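Local coordinates for WbbZ protein (Klebsiella pneumoniae subsp. pneumoniae NTUH-K2044, PDB 6X1L) that is of uncharacterized function but probably belongs to the pyruvyl transferases that modify bacterial polysaccharides, with a GT-B-like architecture, at residues M213-E218 with L233-K239; V121-N127 with N143-D149. All coordinates share one frame; numbering follows the deposited sequence.

How the interactions relate
Both contacts are largely buried, but they lie on opposite sides of the chain's centre, with their own centres about 25 Å apart. Interaction 2 joins two neighbouring strands of the six-stranded parallel sheet. It buries 629 Å² and relies on backbone hydrogen bonds, an aromatic pair and a salt bridge. Interaction 1 packs two helices against the four-stranded parallel sheet; it buries 380 Å², mainly through aliphatic side chains, with a single hydrogen bond at its more open end. They share no segment, yet Asp-149 of interaction 2 also bonds His-229, on helix 228-236, the helix that supplies 233-236 to interaction 1. This polar link connects the two halves of the fold.

Interaction 1: residues M213-E218 with L233-K239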
loop_
_atom_site.group_PDB
_atom_site.type_symbol
_atom_site.label_atom_id
_atom_site.label_comp_id
_atom_site.label_asym_id
_atom_site.label_seq_id
_atom_site.Cartn_x
_atom_site.Cartn_y
_atom_site.Cartn_z
HETATM N N MSE A 213 6.363 -0.827 -0.535
HETATM C CA MSE A 213 7.444 -1.045 0.419
HETATM C C MSE A 213 8.796 -0.806 -0.238
HETATM O O MSE A 213 9.679 -0.173 0.342
HETATM C CB MSE A 213 7.389 -2.466 0.991
HETATM C CG MSE A 213 6.111 -2.795 1.761
HETATM SE SE MSE A 213 6.213 -4.664 2.391
HETATM C CE MSE A 213 7.413 -4.393 3.895
ATOM N N ILE A 214 8.944 -1.322 -1.459
ATOM C CA ILE A 214 10.190 -1.142 -2.199
ATOM C C ILE A 214 10.413 0.329 -2.536
ATOM O O ILE A 214 11.525 0.850 -2.377
ATOM C CB ILE A 214 10.190 -2.025 -3.461
ATOM C CG1 ILE A 214 10.356 -3.498 -3.075
ATOM C CG2 ILE A 214 11.283 -1.583 -4.432
ATOM C CD1 ILE A 214 10.375 -4.438 -4.253
ATOM N N ASN A 215 9.367 1.025 -3.009
ATOM C CA ASN A 215 9.492 2.457 -3.285
ATOM C C ASN A 215 10.004 3.206 -2.065
ATOM O O ASN A 215 10.864 4.086 -2.182
ATOM C CB ASN A 215 8.150 3.051 -3.713
ATOM C CG ASN A 215 7.692 2.563 -5.067
ATOM O OD1 ASN A 215 8.486 2.098 -5.884
ATOM N ND2 ASN A 215 6.398 2.678 -5.314
ATOM N N PHE A 216 9.472 2.877 -0.887
ATOM C CA PHE A 216 9.904 3.541 0.337
ATOM C C PHE A 216 11.387 3.308 0.584
ATOM O O PHE A 216 12.141 4.251 0.853
ATOM C CB PHE A 216 9.073 3.039 1.518
ATOM C CG PHE A 216 9.525 3.573 2.846
ATOM C CD1 PHE A 216 9.105 4.824 3.282
ATOM C CD2 PHE A 216 10.374 2.832 3.657
ATOM C CE1 PHE A 216 9.517 5.325 4.501
ATOM C CE2 PHE A 216 10.794 3.331 4.880
ATOM C CZ PHE A 216 10.362 4.579 5.301
ATOM N N LEU A 217 11.826 2.053 0.474
ATOM C CA LEU A 217 13.191 1.702 0.850
ATOM C C LEU A 217 14.216 2.196 -0.159
ATOM O O LEU A 217 15.355 2.491 0.218
ATOM C CB LEU A 217 13.305 0.184 1.011
ATOM C CG LEU A 217 12.448 -0.424 2.120
ATOM C CD1 LEU A 217 12.407 -1.942 1.983
ATOM C CD2 LEU A 217 12.995 -0.019 3.481
ATOM N N GLU A 218 13.840 2.283 -1.442
ATOM C CA GLU A 218 14.796 2.647 -2.486
ATOM C C GLU A 218 15.508 3.964 -2.194
ATOM O O GLU A 218 16.669 4.142 -2.587
ATOM C CB GLU A 218 14.091 2.741 -3.841
ATOM C CG GLU A 218 13.830 1.410 -4.532
ATOM C CD GLU A 218 13.090 1.579 -5.853
ATOM O OE1 GLU A 218 11.858 1.785 -5.831
ATOM O OE2 GLU A 218 13.743 1.520 -6.917
ATOM N N LEU A 233 13.859 -7.354 1.621
ATOM C CA LEU A 233 13.718 -6.407 0.517
ATOM C C LEU A 233 14.926 -5.485 0.425
ATOM O O LEU A 233 15.502 -5.301 -0.652
ATOM C CB LEU A 233 12.440 -5.586 0.684
ATOM C CG LEU A 233 11.095 -6.232 0.360
ATOM C CD1 LEU A 233 9.985 -5.216 0.584
ATOM C CD2 LEU A 233 11.074 -6.755 -1.070
ATOM N N ALA A 234 15.328 -4.900 1.555
ATOM C CA ALA A 234 16.494 -4.026 1.553
ATOM C C ALA A 234 17.757 -4.774 1.145
ATOM O O ALA A 234 18.633 -4.195 0.491
ATOM C CB ALA A 234 16.666 -3.384 2.928
ATOM N N SER A 235 17.867 -6.057 1.513
ATOM C CA SER A 235 19.016 -6.856 1.092
ATOM C C SER A 235 19.014 -7.071 -0.414
ATOM O O SER A 235 20.065 -6.987 -1.060
ATOM C CB SER A 235 19.024 -8.204 1.819
ATOM O OG SER A 235 19.237 -8.037 3.208
ATOM N N LEU A 236 17.845 -7.372 -0.989
ATOM C CA LEU A 236 17.732 -7.456 -2.443
ATOM C C LEU A 236 18.118 -6.143 -3.112
ATOM O O LEU A 236 18.693 -6.146 -4.208
ATOM C CB LEU A 236 16.307 -7.844 -2.840
ATOM C CG LEU A 236 15.788 -9.195 -2.346
ATOM C CD1 LEU A 236 14.382 -9.444 -2.866
ATOM C CD2 LEU A 236 16.727 -10.309 -2.774
ATOM N N LEU A 237 17.816 -5.016 -2.471
ATOM C CA LEU A 237 18.152 -3.705 -3.011
ATOM C C LEU A 237 19.624 -3.350 -2.839
ATOM O O LEU A 237 20.042 -2.280 -3.291
ATOM C CB LEU A 237 17.283 -2.633 -2.349
ATOM C CG LEU A 237 15.776 -2.748 -2.589
ATOM C CD1 LEU A 237 15.015 -1.763 -1.717
ATOM C CD2 LEU A 237 15.455 -2.525 -4.056
ATOM N N GLY A 238 20.416 -4.212 -2.205
ATOM C CA GLY A 238 21.811 -3.900 -1.976
ATOM C C GLY A 238 22.053 -2.837 -0.931
ATOM O O GLY A 238 23.120 -2.220 -0.923
ATOM N N LYS A 239 21.090 -2.603 -0.046
ATOM C CA LYS A 239 21.230 -1.565 0.961
ATOM C C LYS A 239 22.112 -2.041 2.107
ATOM O O LYS A 239 22.371 -3.235 2.280
ATOM C CB LYS A 239 19.865 -1.156 1.513
ATOM C CG LYS A 239 18.860 -0.735 0.461
ATOM C CD LYS A 239 19.306 0.530 -0.246
ATOM C CE LYS A 239 18.212 1.057 -1.164
ATOM N NZ LYS A 239 18.690 2.235 -1.932
#
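Leu-217 meets Leu-233 where helices 203-218 and 228-236 pack together over the four-stranded parallel sheet, flanking strand 220-225 in chain order in a Rossmann-like beta-alpha arrangement. Leu-217 and Ala-234 both rest on Val-223 of that strand, which puts the two helices on the same face.

The tight part centres on Leu-233, whose methyls reach two residues of the facing helix. CD1 approaches CB of selenomethionine Met-213 at 3.8 Å and also borders Ile-214 CG1, from which CD2 lies 3.9 Å; the Ile-214 and Leu-233 side chains cross at about a right angle. From the next turn, Leu-217 CD1 reaches Leu-233 CB at 3.9 Å. Val-37 of helix 33-48 touches both Met-213 and Leu-233, closing this end.

Packing is looser toward the partly exposed Leu-237. Its CD1 still sits 3.8 Å from Leu-217 CB, but its CD2 comes no closer than 4.3 Å to Ile-214 CG2. Here helix 228-236 ends in a Schellman motif: Gly-238 takes a positive phi (72°), and Lys-239 N bonds Ala-234 O at 3.0 Å. The turn brings Lys-239 back to Glu-218. A bend at chi2 (-65°) starts its otherwise extended chain toward the two carbonyls gripping its ammonium, those of Tyr-220 and Glu-218. Lys-239 NZ lies 2.9 Å from Glu-218 O, 44° out of the carbonyl plane.

Interaction 2: residues V121-N127 with N143-D149; sequences VVFCREN and NVFITDD
Strands 120-124 and 144-146 belong to a beta-alpha-beta crossover through helix 127-135, and they pair in parallel as the last two strands of the six-stranded Rossmann-like sheet, with 144-146 outermost. The bonding alternates as parallel pairing requires: Val-122 binds Asn-143 O through its N and Phe-145 N through its O, and Cys-124 likewise spans Phe-145 O and Thr-147 N. The shortest of the four is Cys-124 N to Phe-145 O, 2.7 Å.

On one face Phe-123 and Phe-145 lie side by side, pointing the same way. Their planes are only 17° apart, but the rings are slid so far, with centroids 4.9 Å apart, that they barely overlap. Phe-145 CD2 sits over the rim of one Phe-123 face, and Phe-123 CD1 presses on Phe-145 CB at 3.6 Å. Val-121 CG1 comes to the edge of the Phe-145 ring, 3.8 Å from CE2, and Leu-14 of helix 6-21 packs against both phenylalanine side chains. The other face carries Cys-124 SG against Val-144 CG2 (3.8 Å), next to the crossover helix.

Beyond the strands the chains remain linked. A water bridges Arg-125 O and Asp-149 N, 2.8 Å from each. Arg-125 has CG wedged between the backbone N and carbonyl carbon (chi1 66°), then runs extended alongside Asp-149, while Thr-105 holds its NE. Asp-149 OD2 bonds Ala-151 N as well as His-229, which probably fixes the carboxylate's rotation. Its OD1 takes the salt bridge from Arg-125 NH1 at 2.7 Å, nearly end-on to the C-O bond and 22° out of the guanidinium plane.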
loop_
_atom_site.group_PDB
_atom_site.type_symbol
_atom_site.label_atom_id
_atom_site.label_comp_id
_atom_site.label_asym_id
_atom_site.label_seq_id
_atom_site.Cartn_x
_atom_site.Cartn_y
_atom_site.Cartn_z
ATOM N N VAL A 121 3.878 -32.201 2.718
ATOM C CA VAL A 121 5.184 -31.970 2.115
ATOM C C VAL A 121 5.619 -30.590 2.584
ATOM O O VAL A 121 4.995 -29.582 2.225
ATOM C CB VAL A 121 5.148 -32.068 0.585
ATOM C CG1 VAL A 121 6.531 -31.813 0.007
ATOM C CG2 VAL A 121 4.634 -33.440 0.158
ATOM N N VAL A 122 6.661 -30.540 3.412
ATOM C CA VAL A 122 7.007 -29.340 4.166
ATOM C C VAL A 122 8.283 -28.740 3.597
ATOM O O VAL A 122 9.327 -29.400 3.559
ATOM C CB VAL A 122 7.176 -29.634 5.663
ATOM C CG1 VAL A 122 7.363 -28.329 6.429
ATOM C CG2 VAL A 122 5.984 -30.411 6.194
ATOM N N PHE A 123 8.209 -27.477 3.181
ATOM C CA PHE A 123 9.386 -26.721 2.782
ATOM C C PHE A 123 9.740 -25.755 3.904
ATOM O O PHE A 123 8.891 -24.974 4.349
ATOM C CB PHE A 123 9.144 -25.979 1.468
ATOM C CG PHE A 123 9.052 -26.886 0.278
ATOM C CD1 PHE A 123 10.183 -27.205 -0.453
ATOM C CD2 PHE A 123 7.837 -27.435 -0.098
ATOM C CE1 PHE A 123 10.106 -28.054 -1.542
ATOM C CE2 PHE A 123 7.751 -28.282 -1.185
ATOM C CZ PHE A 123 8.888 -28.593 -1.909
ATOM N N CYS A 124 10.988 -25.816 4.358
ATOM C CA CYS A 124 11.475 -25.031 5.480
ATOM C C CYS A 124 12.417 -23.949 4.971
ATOM O O CYS A 124 13.287 -24.216 4.133
ATOM C CB CYS A 124 12.196 -25.927 6.489
ATOM S SG CYS A 124 11.304 -27.465 6.838
ATOM N N ARG A 125 12.249 -22.729 5.478
ATOM C CA ARG A 125 13.042 -21.602 5.010
ATOM C C ARG A 125 14.249 -21.308 5.895
ATOM O O ARG A 125 14.937 -20.308 5.669
ATOM C CB ARG A 125 12.163 -20.351 4.870
ATOM C CG ARG A 125 11.612 -19.796 6.168
ATOM C CD ARG A 125 10.690 -18.602 5.878
ATOM N NE ARG A 125 10.238 -17.952 7.103
ATOM C CZ ARG A 125 9.382 -16.935 7.133
ATOM N NH1 ARG A 125 8.877 -16.459 6.002
ATOM N NH2 ARG A 125 9.025 -16.401 8.292
ATOM N N GLU A 126 14.523 -22.148 6.892
ATOM C CA GLU A 126 15.760 -22.037 7.659
ATOM C C GLU A 126 16.040 -23.368 8.350
ATOM O O GLU A 126 15.231 -24.297 8.311
ATOM C CB GLU A 126 15.712 -20.881 8.668
ATOM C CG GLU A 126 14.313 -20.456 9.114
ATOM C CD GLU A 126 13.735 -21.360 10.178
ATOM O OE1 GLU A 126 14.476 -22.232 10.688
ATOM O OE2 GLU A 126 12.541 -21.192 10.509
ATOM N N ASN A 127 17.208 -23.434 8.998
ATOM C CA ASN A 127 17.729 -24.697 9.524
ATOM C C ASN A 127 17.013 -25.150 10.788
ATOM O O ASN A 127 16.997 -26.351 11.088
ATOM C CB ASN A 127 19.224 -24.564 9.813
ATOM C CG ASN A 127 20.079 -24.858 8.603
ATOM O OD1 ASN A 127 19.871 -25.852 7.909
ATOM N ND2 ASN A 127 21.051 -23.991 8.344
ATOM N N ASN A 143 9.533 -35.716 1.941
ATOM C CA ASN A 143 8.412 -34.925 2.431
ATOM C C ASN A 143 8.852 -33.769 3.323
ATOM O O ASN A 143 7.999 -33.111 3.927
ATOM C CB ASN A 143 7.397 -35.806 3.172
ATOM C CG ASN A 143 8.023 -36.596 4.300
ATOM O OD1 ASN A 143 9.234 -36.546 4.509
ATOM N ND2 ASN A 143 7.197 -37.326 5.041
ATOM N N VAL A 144 10.152 -33.504 3.431
ATOM C CA VAL A 144 10.644 -32.286 4.069
ATOM C C VAL A 144 11.858 -31.800 3.288
ATOM O O VAL A 144 12.722 -32.596 2.908
ATOM C CB VAL A 144 10.976 -32.488 5.564
ATOM C CG1 VAL A 144 12.065 -33.541 5.764
ATOM C CG2 VAL A 144 11.372 -31.161 6.203
ATOM N N PHE A 145 11.894 -30.495 3.014
ATOM C CA PHE A 145 12.948 -29.868 2.230
ATOM C C PHE A 145 13.303 -28.533 2.868
ATOM O O PHE A 145 12.522 -27.960 3.634
ATOM C CB PHE A 145 12.529 -29.622 0.770
ATOM C CG PHE A 145 12.009 -30.837 0.060
ATOM C CD1 PHE A 145 12.820 -31.542 -0.815
ATOM C CD2 PHE A 145 10.702 -31.264 0.246
ATOM C CE1 PHE A 145 12.343 -32.652 -1.480
ATOM C CE2 PHE A 145 10.223 -32.380 -0.414
ATOM C CZ PHE A 145 11.044 -33.073 -1.275
ATOM N N ILE A 146 14.482 -28.023 2.522
ATOM C CA ILE A 146 14.941 -26.726 2.999
ATOM C C ILE A 146 15.336 -25.880 1.796
ATOM O O ILE A 146 15.996 -26.368 0.871
ATOM C CB ILE A 146 16.113 -26.861 3.993
ATOM C CG1 ILE A 146 16.542 -25.487 4.512
ATOM C CG2 ILE A 146 17.285 -27.601 3.364
ATOM C CD1 ILE A 146 17.433 -25.549 5.729
ATOM N N THR A 147 14.915 -24.617 1.798
ATOM C CA THR A 147 15.238 -23.703 0.713
ATOM C C THR A 147 14.911 -22.293 1.184
ATOM O O THR A 147 14.315 -22.098 2.245
ATOM C CB THR A 147 14.485 -24.070 -0.573
ATOM O OG1 THR A 147 14.916 -23.228 -1.650
ATOM C CG2 THR A 147 12.984 -23.939 -0.382
ATOM N N ASP A 148 15.322 -21.309 0.390
ATOM C CA ASP A 148 15.143 -19.915 0.774
ATOM C C ASP A 148 13.668 -19.538 0.841
ATOM O O ASP A 148 12.828 -20.082 0.118
ATOM C CB ASP A 148 15.862 -18.994 -0.213
ATOM C CG ASP A 148 17.367 -19.025 -0.049
ATOM O OD1 ASP A 148 17.843 -19.009 1.106
ATOM O OD2 ASP A 148 18.074 -19.069 -1.078
ATOM N N ASP A 149 13.360 -18.594 1.731
ATOM C CA ASP A 149 12.067 -17.920 1.711
ATOM C C ASP A 149 11.723 -17.497 0.288
ATOM O O ASP A 149 12.605 -17.169 -0.512
ATOM C CB ASP A 149 12.096 -16.701 2.639
ATOM C CG ASP A 149 10.772 -15.942 2.666
ATOM O OD1 ASP A 149 9.877 -16.311 3.460
ATOM O OD2 ASP A 149 10.626 -14.968 1.895
HETATM O O HOH W 1 14.942 -18.094 4.012
#